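Local structure of racemase, putative (Roseobacter denitrificans, 3TCS) at residues T63-Q68 / R101-G106; G183-I188 / S208-D213; V36-V41 / P375-R380; A151-R156 / S335-D340. The protein binds magnesium and is a putative racemase of the mandelate racemase/muconate lactonizing enzyme family, possibly with hydro-lyase activity. All coordinates share one frame; numbering follows the deposited sequence.

Interaction 1: T63-Q68 / R101-G106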
loop_
_atom_site.group_PDB
_atom_site.type_symbol
_atom_site.label_atom_id
_atom_site.label_comp_id
_atom_site.label_asym_id
_atom_site.label_seq_id
_atom_site.Cartn_x
_atom_site.Cartn_y
_atom_site.Cartn_z
ATOM N N THR B 63 11.500 -2.389 -10.386
ATOM C CA THR B 63 11.123 -1.288 -11.264
ATOM C C THR B 63 10.727 -0.106 -10.378
ATOM O O THR B 63 11.106 1.041 -10.630
ATOM C CB THR B 63 9.937 -1.684 -12.172
ATOM O OG1 THR B 63 10.371 -2.686 -13.102
ATOM C CG2 THR B 63 9.414 -0.465 -12.945
ATOM N N VAL B 64 9.967 -0.397 -9.327
ATOM C CA VAL B 64 9.532 0.637 -8.393
ATOM C C VAL B 64 10.738 1.248 -7.682
ATOM O O VAL B 64 10.791 2.459 -7.444
ATOM C CB VAL B 64 8.548 0.054 -7.339
ATOM C CG1 VAL B 64 8.316 1.053 -6.208
ATOM C CG2 VAL B 64 7.225 -0.281 -8.011
ATOM N N LEU B 65 11.718 0.414 -7.354
ATOM C CA LEU B 65 12.908 0.900 -6.666
ATOM C C LEU B 65 13.623 1.988 -7.465
ATOM O O LEU B 65 13.969 3.041 -6.927
ATOM C CB LEU B 65 13.870 -0.262 -6.388
ATOM C CG LEU B 65 15.092 0.015 -5.498
ATOM C CD1 LEU B 65 15.618 -1.302 -4.937
ATOM C CD2 LEU B 65 16.182 0.738 -6.288
ATOM N N HIS B 66 13.845 1.746 -8.750
ATOM C CA HIS B 66 14.540 2.726 -9.581
ATOM C C HIS B 66 13.682 3.940 -9.909
ATOM O O HIS B 66 14.184 5.058 -10.043
ATOM C CB HIS B 66 15.012 2.067 -10.873
ATOM C CG HIS B 66 16.117 1.077 -10.668
ATOM N ND1 HIS B 66 17.420 1.457 -10.432
ATOM C CD2 HIS B 66 16.106 -0.276 -10.627
ATOM C CE1 HIS B 66 18.166 0.380 -10.253
ATOM N NE2 HIS B 66 17.392 -0.684 -10.367
ATOM N N ARG B 67 12.382 3.718 -10.028
ATOM C CA ARG B 67 11.460 4.791 -10.360
ATOM C C ARG B 67 11.124 5.684 -9.172
ATOM O O ARG B 67 11.038 6.909 -9.309
ATOM C CB ARG B 67 10.161 4.200 -10.911
ATOM C CG ARG B 67 9.153 5.223 -11.441
ATOM C CD ARG B 67 9.583 5.748 -12.806
ATOM N NE ARG B 67 9.583 4.685 -13.805
ATOM C CZ ARG B 67 8.494 4.232 -14.420
ATOM N NH1 ARG B 67 7.306 4.756 -14.149
ATOM N NH2 ARG B 67 8.590 3.243 -15.298
ATOM N N GLN B 68 10.960 5.079 -8.000
ATOM C CA GLN B 68 10.535 5.840 -6.833
ATOM C C GLN B 68 11.407 5.879 -5.590
ATOM O O GLN B 68 11.092 6.604 -4.648
ATOM C CB GLN B 68 9.134 5.367 -6.449
ATOM C CG GLN B 68 8.109 5.588 -7.555
ATOM C CD GLN B 68 6.800 4.867 -7.289
ATOM O OE1 GLN B 68 6.650 3.694 -7.619
ATOM N NE2 GLN B 68 5.855 5.566 -6.679
ATOM N N ARG B 101 7.705 0.035 0.005
ATOM C CA ARG B 101 8.463 -0.479 1.145
ATOM C C ARG B 101 9.295 -1.689 0.757
ATOM O O ARG B 101 10.412 -1.855 1.237
ATOM C CB ARG B 101 7.538 -0.853 2.308
ATOM C CG ARG B 101 7.086 0.326 3.145
ATOM C CD ARG B 101 6.099 1.149 2.384
ATOM N NE ARG B 101 5.709 2.370 3.075
ATOM C CZ ARG B 101 4.974 3.313 2.502
ATOM N NH1 ARG B 101 4.570 3.143 1.251
ATOM N NH2 ARG B 101 4.665 4.421 3.160
ATOM N N ARG B 102 8.743 -2.544 -0.097
ATOM C CA ARG B 102 9.469 -3.728 -0.557
ATOM C C ARG B 102 10.746 -3.292 -1.267
ATOM O O ARG B 102 11.784 -3.950 -1.166
ATOM C CB ARG B 102 8.620 -4.535 -1.541
ATOM C CG ARG B 102 7.451 -5.280 -0.925
ATOM C CD ARG B 102 6.580 -5.899 -2.016
ATOM N NE ARG B 102 5.459 -6.644 -1.449
ATOM C CZ ARG B 102 5.350 -7.969 -1.462
ATOM N NH1 ARG B 102 6.297 -8.718 -2.021
ATOM N NH2 ARG B 102 4.293 -8.544 -0.907
ATOM N N ALA B 103 10.652 -2.179 -1.991
ATOM C CA ALA B 103 11.786 -1.638 -2.744
ATOM C C ALA B 103 12.784 -0.968 -1.805
ATOM O O ALA B 103 13.994 -1.191 -1.902
ATOM C CB ALA B 103 11.287 -0.632 -3.789
ATOM N N MET B 104 12.272 -0.141 -0.899
ATOM C CA MET B 104 13.116 0.543 0.071
ATOM C C MET B 104 13.927 -0.468 0.877
ATOM O O MET B 104 15.088 -0.219 1.214
ATOM C CB MET B 104 12.263 1.362 1.041
ATOM C CG MET B 104 11.560 2.559 0.421
ATOM S SD MET B 104 10.304 3.235 1.539
ATOM C CE MET B 104 11.265 3.503 3.020
ATOM N N ALA B 105 13.305 -1.601 1.195
ATOM C CA ALA B 105 13.966 -2.634 1.985
ATOM C C ALA B 105 15.260 -3.114 1.334
ATOM O O ALA B 105 16.223 -3.452 2.023
ATOM C CB ALA B 105 13.019 -3.815 2.202
ATOM N N GLY B 106 15.271 -3.148 0.007
ATOM C CA GLY B 106 16.450 -3.597 -0.711
ATOM C C GLY B 106 17.616 -2.637 -0.575
ATOM O O GLY B 106 18.768 -3.056 -0.435
#
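A103 presses its methyl group straight into the backbone of the helix at L65, and A103 CB carries most of the apolar contact. This CB lies 3.6 Å from L65 CA and 3.7 Å from L65 CB, so the methyl seats against the base of the leucine and not against its branches. The CA atoms of L65 and A103 stand 4.8 Å apart; the small methyl of A103 allows this close approach of the two helices. V64 adds a looser touch from the preceding position, its CG1 4.2 Å from A103 CB.

The fold element here is the helical part of the N-terminal capping domain found in enolase-superfamily enzymes: helix 58-73 packs on helix 98-119, beside the antiparallel sheet that includes strand 37-43.

A second kind of contact joins an apolar branch to the backbone. L65 extends past the methyl with CG anti to the backbone N (chi1 -172°), which carries CD1 to 3.4 Å from A103 O, a plain packing contact. That carbonyl oxygen accepts a weak bond from G106 N, one turn on, and CD1 lies near the turn of G106. The other leucine branch, CD2, sits over the face of the H66 ring, whose two nitrogens are bonded to S386 and T30.

Charged side chains on the flanks reach the second subunit: R67 forms a salt bridge with D59 of that chain, and R102 makes a cation-pi contact with F95 of that chain.

Interaction 2: G183-I188 / S208-D213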
loop_
_atom_site.group_PDB
_atom_site.type_symbol
_atom_site.label_atom_id
_atom_site.label_comp_id
_atom_site.label_asym_id
_atom_site.label_seq_id
_atom_site.Cartn_x
_atom_site.Cartn_y
_atom_site.Cartn_z
ATOM N N GLY B 183 -12.917 -30.481 8.772
ATOM C CA GLY B 183 -12.212 -31.160 9.843
ATOM C C GLY B 183 -10.694 -31.199 9.828
ATOM O O GLY B 183 -10.094 -31.796 10.722
ATOM N N ARG B 184 -10.055 -30.576 8.843
ATOM C CA ARG B 184 -8.598 -30.606 8.803
ATOM C C ARG B 184 -7.958 -30.001 10.055
ATOM O O ARG B 184 -7.036 -30.579 10.625
ATOM C CB ARG B 184 -8.063 -29.877 7.568
ATOM C CG ARG B 184 -6.540 -29.951 7.468
ATOM C CD ARG B 184 -6.008 -29.294 6.209
ATOM N NE ARG B 184 -4.565 -29.490 6.078
ATOM C CZ ARG B 184 -3.650 -28.838 6.789
ATOM N NH1 ARG B 184 -4.019 -27.934 7.688
ATOM N NH2 ARG B 184 -2.364 -29.093 6.609
ATOM N N THR B 185 -8.444 -28.842 10.483
ATOM C CA THR B 185 -7.879 -28.187 11.661
ATOM C C THR B 185 -8.107 -29.007 12.927
ATOM O O THR B 185 -7.209 -29.126 13.767
ATOM C CB THR B 185 -8.464 -26.776 11.843
ATOM O OG1 THR B 185 -8.165 -25.990 10.683
ATOM C CG2 THR B 185 -7.857 -26.098 13.072
ATOM N N GLU B 186 -9.305 -29.572 13.062
ATOM C CA GLU B 186 -9.631 -30.394 14.219
ATOM C C GLU B 186 -8.691 -31.596 14.313
ATOM O O GLU B 186 -8.345 -32.041 15.406
ATOM C CB GLU B 186 -11.079 -30.897 14.136
ATOM C CG GLU B 186 -12.148 -29.871 14.491
ATOM C CD GLU B 186 -12.447 -28.888 13.374
ATOM O OE1 GLU B 186 -11.869 -29.017 12.272
ATOM O OE2 GLU B 186 -13.279 -27.983 13.602
ATOM N N GLU B 187 -8.275 -32.120 13.165
ATOM C CA GLU B 187 -7.383 -33.273 13.144
ATOM C C GLU B 187 -5.909 -32.924 13.331
ATOM O O GLU B 187 -5.193 -33.602 14.065
ATOM C CB GLU B 187 -7.544 -34.050 11.831
ATOM C CG GLU B 187 -6.459 -35.099 11.614
ATOM C CD GLU B 187 -6.634 -35.880 10.325
ATOM O OE1 GLU B 187 -7.195 -35.326 9.355
ATOM O OE2 GLU B 187 -6.191 -37.044 10.275
ATOM N N ILE B 188 -5.459 -31.859 12.680
ATOM C CA ILE B 188 -4.052 -31.491 12.755
ATOM C C ILE B 188 -3.560 -31.111 14.152
ATOM O O ILE B 188 -2.411 -31.385 14.497
ATOM C CB ILE B 188 -3.731 -30.353 11.738
ATOM C CG1 ILE B 188 -2.245 -30.378 11.382
ATOM C CG2 ILE B 188 -4.128 -29.002 12.310
ATOM C CD1 ILE B 188 -1.883 -29.471 10.208
ATOM N N SER B 208 -5.369 -15.278 8.569
ATOM C CA SER B 208 -6.587 -14.475 8.418
ATOM C C SER B 208 -7.874 -15.218 8.067
ATOM O O SER B 208 -8.805 -14.626 7.525
ATOM C CB SER B 208 -6.358 -13.385 7.363
ATOM O OG SER B 208 -5.387 -12.444 7.786
ATOM N N CYS B 209 -7.958 -16.494 8.407
ATOM C CA CYS B 209 -9.146 -17.262 8.058
ATOM C C CYS B 209 -10.431 -17.065 8.860
ATOM O O CYS B 209 -11.519 -17.008 8.287
ATOM C CB CYS B 209 -8.804 -18.753 8.071
ATOM S SG CYS B 209 -10.233 -19.845 7.798
ATOM N N TYR B 210 -10.300 -16.939 10.175
ATOM C CA TYR B 210 -11.454 -16.882 11.073
ATOM C C TYR B 210 -12.098 -15.589 11.537
ATOM O O TYR B 210 -11.503 -14.518 11.504
ATOM C CB TYR B 210 -11.115 -17.674 12.336
ATOM C CG TYR B 210 -10.545 -19.046 12.084
ATOM C CD1 TYR B 210 -11.262 -19.995 11.357
ATOM C CD2 TYR B 210 -9.304 -19.415 12.609
ATOM C CE1 TYR B 210 -10.764 -21.280 11.161
ATOM C CE2 TYR B 210 -8.795 -20.704 12.417
ATOM C CZ TYR B 210 -9.536 -21.629 11.694
ATOM O OH TYR B 210 -9.066 -22.908 11.529
ATOM N N THR B 211 -13.343 -15.731 11.987
ATOM C CA THR B 211 -14.099 -14.632 12.570
ATOM C C THR B 211 -13.688 -14.794 14.034
ATOM O O THR B 211 -13.225 -15.866 14.427
ATOM C CB THR B 211 -15.625 -14.850 12.466
ATOM O OG1 THR B 211 -15.971 -16.103 13.076
ATOM C CG2 THR B 211 -16.072 -14.850 11.015
ATOM N N PRO B 212 -13.838 -13.746 14.860
ATOM C CA PRO B 212 -13.445 -13.891 16.265
ATOM C C PRO B 212 -14.033 -15.105 16.995
ATOM O O PRO B 212 -13.313 -15.804 17.709
ATOM C CB PRO B 212 -13.882 -12.563 16.877
ATOM C CG PRO B 212 -13.630 -11.609 15.761
ATOM C CD PRO B 212 -14.194 -12.348 14.560
ATOM N N ASP B 213 -15.327 -15.363 16.819
ATOM C CA ASP B 213 -15.956 -16.502 17.491
ATOM C C ASP B 213 -15.357 -17.843 17.090
ATOM O O ASP B 213 -15.069 -18.678 17.944
ATOM C CB ASP B 213 -17.467 -16.527 17.234
ATOM C CG ASP B 213 -18.200 -15.452 18.002
ATOM O OD1 ASP B 213 -17.806 -15.185 19.156
ATOM O OD2 ASP B 213 -19.173 -14.882 17.463
#
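Within the TIM barrel, the loop leaving strand 201-205 reaches back to the first turn of helix 184-196, and the meeting is between Y210 and T185. The two side chains approach from opposite directions, and the phenol oxygen is the atom that does the touching. Y210 OH stands 3.3 Å from T185 OG1 and 3.7 Å from T185 CG2, so it rests against both branches of the threonine. T185 points OG1 to the side of its own backbone N (chi1 -60°), where the oxygen is bonded to G171 N; that bond anchors the hydroxyl. Over one face of the Y210 ring, C209 CB lies 4.2 Å above the centre.

The same loop starts from the metal site: D205, a magnesium ligand, ends strand 201-205, and its side chain is about 9 Å from that of Y210. T211 sits at the N-cap of helix 212-224, its OG1 making a weak bond to R214 N. That helix closes over the pair, with V218 packing on both T185 and Y210, while the loop after strand 165-169 supplies A170, which touches both side chains.

Interaction 3: V36-V41 / P375-R380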
loop_
_atom_site.group_PDB
_atom_site.type_symbol
_atom_site.label_atom_id
_atom_site.label_comp_id
_atom_site.label_asym_id
_atom_site.label_seq_id
_atom_site.Cartn_x
_atom_site.Cartn_y
_atom_site.Cartn_z
ATOM N N VAL B 36 12.792 -13.157 -6.923
ATOM C CA VAL B 36 13.671 -12.462 -5.989
ATOM C C VAL B 36 14.641 -11.537 -6.708
ATOM O O VAL B 36 15.053 -11.809 -7.845
ATOM C CB VAL B 36 14.474 -13.477 -5.139
ATOM C CG1 VAL B 36 15.412 -14.261 -6.029
ATOM C CG2 VAL B 36 15.251 -12.755 -4.045
ATOM N N GLY B 37 14.995 -10.442 -6.037
ATOM C CA GLY B 37 15.916 -9.475 -6.602
ATOM C C GLY B 37 16.889 -8.950 -5.562
ATOM O O GLY B 37 16.496 -8.596 -4.451
ATOM N N PHE B 38 18.166 -8.903 -5.920
ATOM C CA PHE B 38 19.198 -8.417 -5.012
ATOM C C PHE B 38 19.604 -6.998 -5.376
ATOM O O PHE B 38 19.500 -6.586 -6.534
ATOM C CB PHE B 38 20.406 -9.353 -5.055
ATOM C CG PHE B 38 20.097 -10.746 -4.586
ATOM C CD1 PHE B 38 19.846 -10.998 -3.239
ATOM C CD2 PHE B 38 20.009 -11.794 -5.492
ATOM C CE1 PHE B 38 19.507 -12.276 -2.798
ATOM C CE2 PHE B 38 19.668 -13.084 -5.063
ATOM C CZ PHE B 38 19.417 -13.323 -3.713
ATOM N N VAL B 39 20.066 -6.255 -4.380
ATOM C CA VAL B 39 20.465 -4.873 -4.584
ATOM C C VAL B 39 21.910 -4.644 -4.180
ATOM O O VAL B 39 22.354 -5.125 -3.144
ATOM C CB VAL B 39 19.586 -3.921 -3.741
ATOM C CG1 VAL B 39 19.970 -2.466 -4.013
ATOM C CG2 VAL B 39 18.110 -4.165 -4.047
ATOM N N ARG B 40 22.652 -3.914 -5.002
ATOM C CA ARG B 40 24.023 -3.593 -4.656
ATOM C C ARG B 40 24.130 -2.079 -4.638
ATOM O O ARG B 40 23.721 -1.415 -5.591
ATOM C CB ARG B 40 25.019 -4.166 -5.676
ATOM C CG ARG B 40 26.463 -3.780 -5.363
ATOM C CD ARG B 40 27.473 -4.522 -6.240
ATOM N NE ARG B 40 27.358 -4.156 -7.648
ATOM C CZ ARG B 40 28.016 -4.765 -8.630
ATOM N NH1 ARG B 40 28.838 -5.769 -8.354
ATOM N NH2 ARG B 40 27.850 -4.375 -9.888
ATOM N N VAL B 41 24.643 -1.524 -3.545
ATOM C CA VAL B 41 24.812 -0.081 -3.462
ATOM C C VAL B 41 26.301 0.221 -3.469
ATOM O O VAL B 41 27.104 -0.572 -2.976
ATOM C CB VAL B 41 24.173 0.523 -2.189
ATOM C CG1 VAL B 41 22.654 0.323 -2.225
ATOM C CG2 VAL B 41 24.776 -0.107 -0.938
ATOM N N PRO B 375 27.352 -16.164 -8.432
ATOM C CA PRO B 375 27.695 -15.493 -9.691
ATOM C C PRO B 375 26.867 -16.034 -10.860
ATOM O O PRO B 375 26.544 -15.306 -11.801
ATOM C CB PRO B 375 29.183 -15.793 -9.846
ATOM C CG PRO B 375 29.655 -15.845 -8.432
ATOM C CD PRO B 375 28.565 -16.653 -7.752
ATOM N N GLU B 376 26.537 -17.318 -10.797
ATOM C CA GLU B 376 25.738 -17.964 -11.837
ATOM C C GLU B 376 24.320 -17.400 -11.819
ATOM O O GLU B 376 23.737 -17.120 -12.868
ATOM C CB GLU B 376 25.711 -19.481 -11.602
ATOM C CG GLU B 376 24.730 -20.277 -12.457
ATOM C CD GLU B 376 25.002 -20.179 -13.951
ATOM O OE1 GLU B 376 26.181 -20.097 -14.352
ATOM O OE2 GLU B 376 24.025 -20.201 -14.727
ATOM N N TRP B 377 23.763 -17.227 -10.623
ATOM C CA TRP B 377 22.413 -16.688 -10.527
ATOM C C TRP B 377 22.422 -15.265 -11.077
ATOM O O TRP B 377 21.549 -14.886 -11.858
ATOM C CB TRP B 377 21.928 -16.672 -9.070
ATOM C CG TRP B 377 20.477 -16.299 -8.948
ATOM C CD1 TRP B 377 19.415 -17.151 -8.895
ATOM C CD2 TRP B 377 19.934 -14.976 -8.900
ATOM N NE1 TRP B 377 18.240 -16.441 -8.815
ATOM C CE2 TRP B 377 18.531 -15.103 -8.816
ATOM C CE3 TRP B 377 20.498 -13.692 -8.922
ATOM C CZ2 TRP B 377 17.678 -13.993 -8.753
ATOM C CZ3 TRP B 377 19.648 -12.584 -8.859
ATOM C CH2 TRP B 377 18.255 -12.745 -8.774
ATOM N N LEU B 378 23.412 -14.475 -10.669
ATOM C CA LEU B 378 23.516 -13.096 -11.144
ATOM C C LEU B 378 23.619 -13.027 -12.670
ATOM O O LEU B 378 23.022 -12.155 -13.303
ATOM C CB LEU B 378 24.732 -12.407 -10.515
ATOM C CG LEU B 378 24.624 -12.161 -9.005
ATOM C CD1 LEU B 378 25.935 -11.618 -8.469
ATOM C CD2 LEU B 378 23.500 -11.183 -8.725
ATOM N N ALA B 379 24.374 -13.949 -13.259
ATOM C CA ALA B 379 24.543 -13.970 -14.711
ATOM C C ALA B 379 23.207 -14.085 -15.441
ATOM O O ALA B 379 23.035 -13.508 -16.518
ATOM C CB ALA B 379 25.468 -15.127 -15.120
ATOM N N ARG B 380 22.264 -14.822 -14.856
ATOM C CA ARG B 380 20.952 -15.010 -15.470
ATOM C C ARG B 380 19.921 -13.948 -15.109
ATOM O O ARG B 380 18.813 -13.963 -15.639
ATOM C CB ARG B 380 20.367 -16.371 -15.085
ATOM C CG ARG B 380 21.250 -17.557 -15.393
ATOM C CD ARG B 380 20.478 -18.859 -15.225
ATOM N NE ARG B 380 21.347 -20.010 -15.449
ATOM C CZ ARG B 380 20.920 -21.255 -15.644
ATOM N NH1 ARG B 380 19.621 -21.524 -15.650
ATOM N NH2 ARG B 380 21.798 -22.234 -15.833
#
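W377 reaches down from the short helix 375-380 onto F38, a residue of strand 37-43 in the antiparallel sheet of the N-terminal domain, so a C-terminal helix is packed on that sheet. From CB, the tryptophan sets off with CG anti to the backbone N (chi1 -172°), which swings the indole off the helix toward the strand. The pyrrole side of the ring system lies back from the strand, and the contact begins on the six-membered ring. CE3 is 4.0 Å from F38 CD2. One atom on, CZ3 makes the tightest approach to the phenylalanine, 3.5 Å from F38 CD2.

The two rings form a T-shaped pair: the edge of F38 points at the face of the W377 six-membered ring, with centroids 5.1 Å apart and planes at 78°. The approach is toward the rim of the indole, not over its middle.

At the far end CH2 turns to V36, 3.5 Å from V36 O, which lies near the plane of the indole at its edge; this oxygen is hydrogen-bonded to T32 OG1. V36 CG2, meanwhile, lies 4.2 Å above the F38 ring, offset toward its rim. N33 and L348 touch the tryptophan as well. The last atom of the benzo rim, W377 CZ2, is met by the methyl V36 CG1 at 3.6 Å.

Interaction 4: A151-R156 / S335-D340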
loop_
_atom_site.group_PDB
_atom_site.type_symbol
_atom_site.label_atom_id
_atom_site.label_comp_id
_atom_site.label_asym_id
_atom_site.label_seq_id
_atom_site.Cartn_x
_atom_site.Cartn_y
_atom_site.Cartn_z
ATOM N N ALA B 151 2.767 -34.334 10.016
ATOM C CA ALA B 151 3.405 -34.796 11.241
ATOM C C ALA B 151 4.604 -35.676 10.914
ATOM O O ALA B 151 5.646 -35.580 11.552
ATOM C CB ALA B 151 2.401 -35.575 12.095
ATOM N N GLU B 152 4.452 -36.528 9.907
ATOM C CA GLU B 152 5.515 -37.440 9.512
ATOM C C GLU B 152 6.777 -36.709 9.065
ATOM O O GLU B 152 7.874 -37.015 9.531
ATOM C CB GLU B 152 5.012 -38.372 8.400
ATOM C CG GLU B 152 6.024 -39.408 7.929
ATOM C CD GLU B 152 5.407 -40.466 7.018
ATOM O OE1 GLU B 152 4.732 -40.094 6.032
ATOM O OE2 GLU B 152 5.602 -41.672 7.290
ATOM N N ARG B 153 6.636 -35.732 8.175
ATOM C CA ARG B 153 7.816 -35.016 7.713
ATOM C C ARG B 153 8.433 -34.144 8.807
ATOM O O ARG B 153 9.651 -33.986 8.868
ATOM C CB ARG B 153 7.499 -34.169 6.469
ATOM C CG ARG B 153 6.586 -32.971 6.688
ATOM C CD ARG B 153 6.634 -32.048 5.462
ATOM N NE ARG B 153 5.821 -30.846 5.631
ATOM C CZ ARG B 153 5.798 -29.828 4.773
ATOM N NH1 ARG B 153 6.546 -29.854 3.677
ATOM N NH2 ARG B 153 5.022 -28.779 5.014
ATOM N N LEU B 154 7.604 -33.586 9.682
ATOM C CA LEU B 154 8.130 -32.744 10.754
ATOM C C LEU B 154 8.815 -33.585 11.831
ATOM O O LEU B 154 9.807 -33.160 12.431
ATOM C CB LEU B 154 7.006 -31.898 11.354
ATOM C CG LEU B 154 6.437 -30.855 10.381
ATOM C CD1 LEU B 154 5.400 -29.987 11.094
ATOM C CD2 LEU B 154 7.575 -29.984 9.853
ATOM N N LYS B 155 8.285 -34.778 12.077
ATOM C CA LYS B 155 8.875 -35.671 13.068
ATOM C C LYS B 155 10.268 -36.085 12.593
ATOM O O LYS B 155 11.199 -36.189 13.387
ATOM C CB LYS B 155 7.993 -36.910 13.258
ATOM C CG LYS B 155 8.413 -37.798 14.423
ATOM C CD LYS B 155 7.451 -38.969 14.599
ATOM C CE LYS B 155 7.779 -39.747 15.866
ATOM N NZ LYS B 155 6.793 -40.828 16.121
ATOM N N ARG B 156 10.416 -36.317 11.293
ATOM C CA ARG B 156 11.716 -36.704 10.767
ATOM C C ARG B 156 12.711 -35.554 10.898
ATOM O O ARG B 156 13.884 -35.775 11.185
ATOM C CB ARG B 156 11.578 -37.166 9.313
ATOM C CG ARG B 156 10.784 -38.460 9.233
ATOM C CD ARG B 156 10.645 -39.024 7.830
ATOM N NE ARG B 156 9.907 -40.286 7.874
ATOM C CZ ARG B 156 9.519 -40.973 6.806
ATOM N NH1 ARG B 156 9.796 -40.524 5.588
ATOM N NH2 ARG B 156 8.854 -42.112 6.958
ATOM N N SER B 335 11.563 -21.866 7.360
ATOM C CA SER B 335 10.827 -22.663 6.390
ATOM C C SER B 335 11.512 -23.998 6.141
ATOM O O SER B 335 12.727 -24.050 5.944
ATOM C CB SER B 335 10.715 -21.921 5.061
ATOM O OG SER B 335 10.144 -22.770 4.081
ATOM N N ILE B 336 10.741 -25.081 6.155
ATOM C CA ILE B 336 11.318 -26.393 5.891
ATOM C C ILE B 336 10.800 -26.978 4.574
ATOM O O ILE B 336 10.945 -28.168 4.315
ATOM C CB ILE B 336 11.071 -27.389 7.075
ATOM C CG1 ILE B 336 9.624 -27.331 7.565
ATOM C CG2 ILE B 336 12.006 -27.039 8.240
ATOM C CD1 ILE B 336 8.605 -27.909 6.607
ATOM N N GLU B 337 10.213 -26.126 3.736
ATOM C CA GLU B 337 9.695 -26.568 2.442
ATOM C C GLU B 337 10.853 -26.837 1.482
ATOM O O GLU B 337 11.937 -26.272 1.628
ATOM C CB GLU B 337 8.767 -25.503 1.840
ATOM C CG GLU B 337 7.543 -25.155 2.684
ATOM C CD GLU B 337 6.647 -26.353 2.946
ATOM O OE1 GLU B 337 6.735 -27.348 2.192
ATOM O OE2 GLU B 337 5.843 -26.300 3.902
ATOM N N GLY B 338 10.618 -27.710 0.506
ATOM C CA GLY B 338 11.647 -28.040 -0.461
ATOM C C GLY B 338 11.438 -27.341 -1.791
ATOM O O GLY B 338 10.578 -26.468 -1.904
ATOM N N PRO B 339 12.202 -27.714 -2.829
ATOM C CA PRO B 339 12.087 -27.103 -4.155
ATOM C C PRO B 339 10.727 -27.249 -4.835
ATOM O O PRO B 339 10.431 -26.525 -5.784
ATOM C CB PRO B 339 13.218 -27.768 -4.940
ATOM C CG PRO B 339 13.319 -29.115 -4.303
ATOM C CD PRO B 339 13.218 -28.781 -2.830
ATOM N N ASP B 340 9.896 -28.170 -4.362
ATOM C CA ASP B 340 8.579 -28.339 -4.966
ATOM C C ASP B 340 7.701 -27.145 -4.608
ATOM O O ASP B 340 6.738 -26.835 -5.306
ATOM C CB ASP B 340 7.910 -29.632 -4.478
ATOM C CG ASP B 340 7.538 -29.584 -3.002
ATOM O OD1 ASP B 340 8.451 -29.461 -2.159
ATOM O OD2 ASP B 340 6.333 -29.673 -2.686
#
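R153 starts with CG between its backbone N and carbonyl carbon (chi1 69°) and then runs extended to NE, while E337 folds at chi2 (-59°) and turns its carboxylate back to the helix. The result is an end-on, two-pronged salt bridge: NH1 of R153 bonds E337 OE1 at 2.9 Å and NH2 of R153 bonds E337 OE2 at 2.8 Å. The planes are not shared, since guanidinium and carboxylate are twisted 50° apart. OE1 is met from above the carboxylate plane, OE2 on the syn side, tilted out of that plane.

I336 lays CD1 over one face of the guanidinium, 3.9 Å from R153 CZ, and the same methyl is 4.0 Å from L154 CD2. Two further partners fix the charged pair: E150 forms a salt bridge with R153 NE, and M141 N, from a residue of the D-alanine pocket, donates to E337 OE2.

The salt bridge ties helix 147-161 of the TIM barrel to the loop after strand 332-335. I336 is backbone-bonded to S139 of strand 132-139, which pairs with both 165-169 and 332-335, and L154 packs inward on F166 and V168 of strand 165-169 and on M192 of helix 184-196.

In the fold
Of the contact segments, 36-41 comes first from the N terminus, but its partner in interaction 3 is helix 375-380, so that contact closes a loop holding the other three. Interaction 1 opens and closes early inside it, tying two helices of the N-terminal domain; it touches interaction 3 where L65 packs on V39, whose neighbour F38 serves the other side of the strand. The barrel follows. Helix 147-161 opens interaction 4, interaction 2 forms and closes within that loop between helix 184-196 and the loop after strand 201-205, and residues 335-340 close it, near where strand 332-335 pairs with 132-139. Interaction 1 is in series with 2 and 4, and none cross. Interaction 3 finally brings the C-terminal helix back to the first domain.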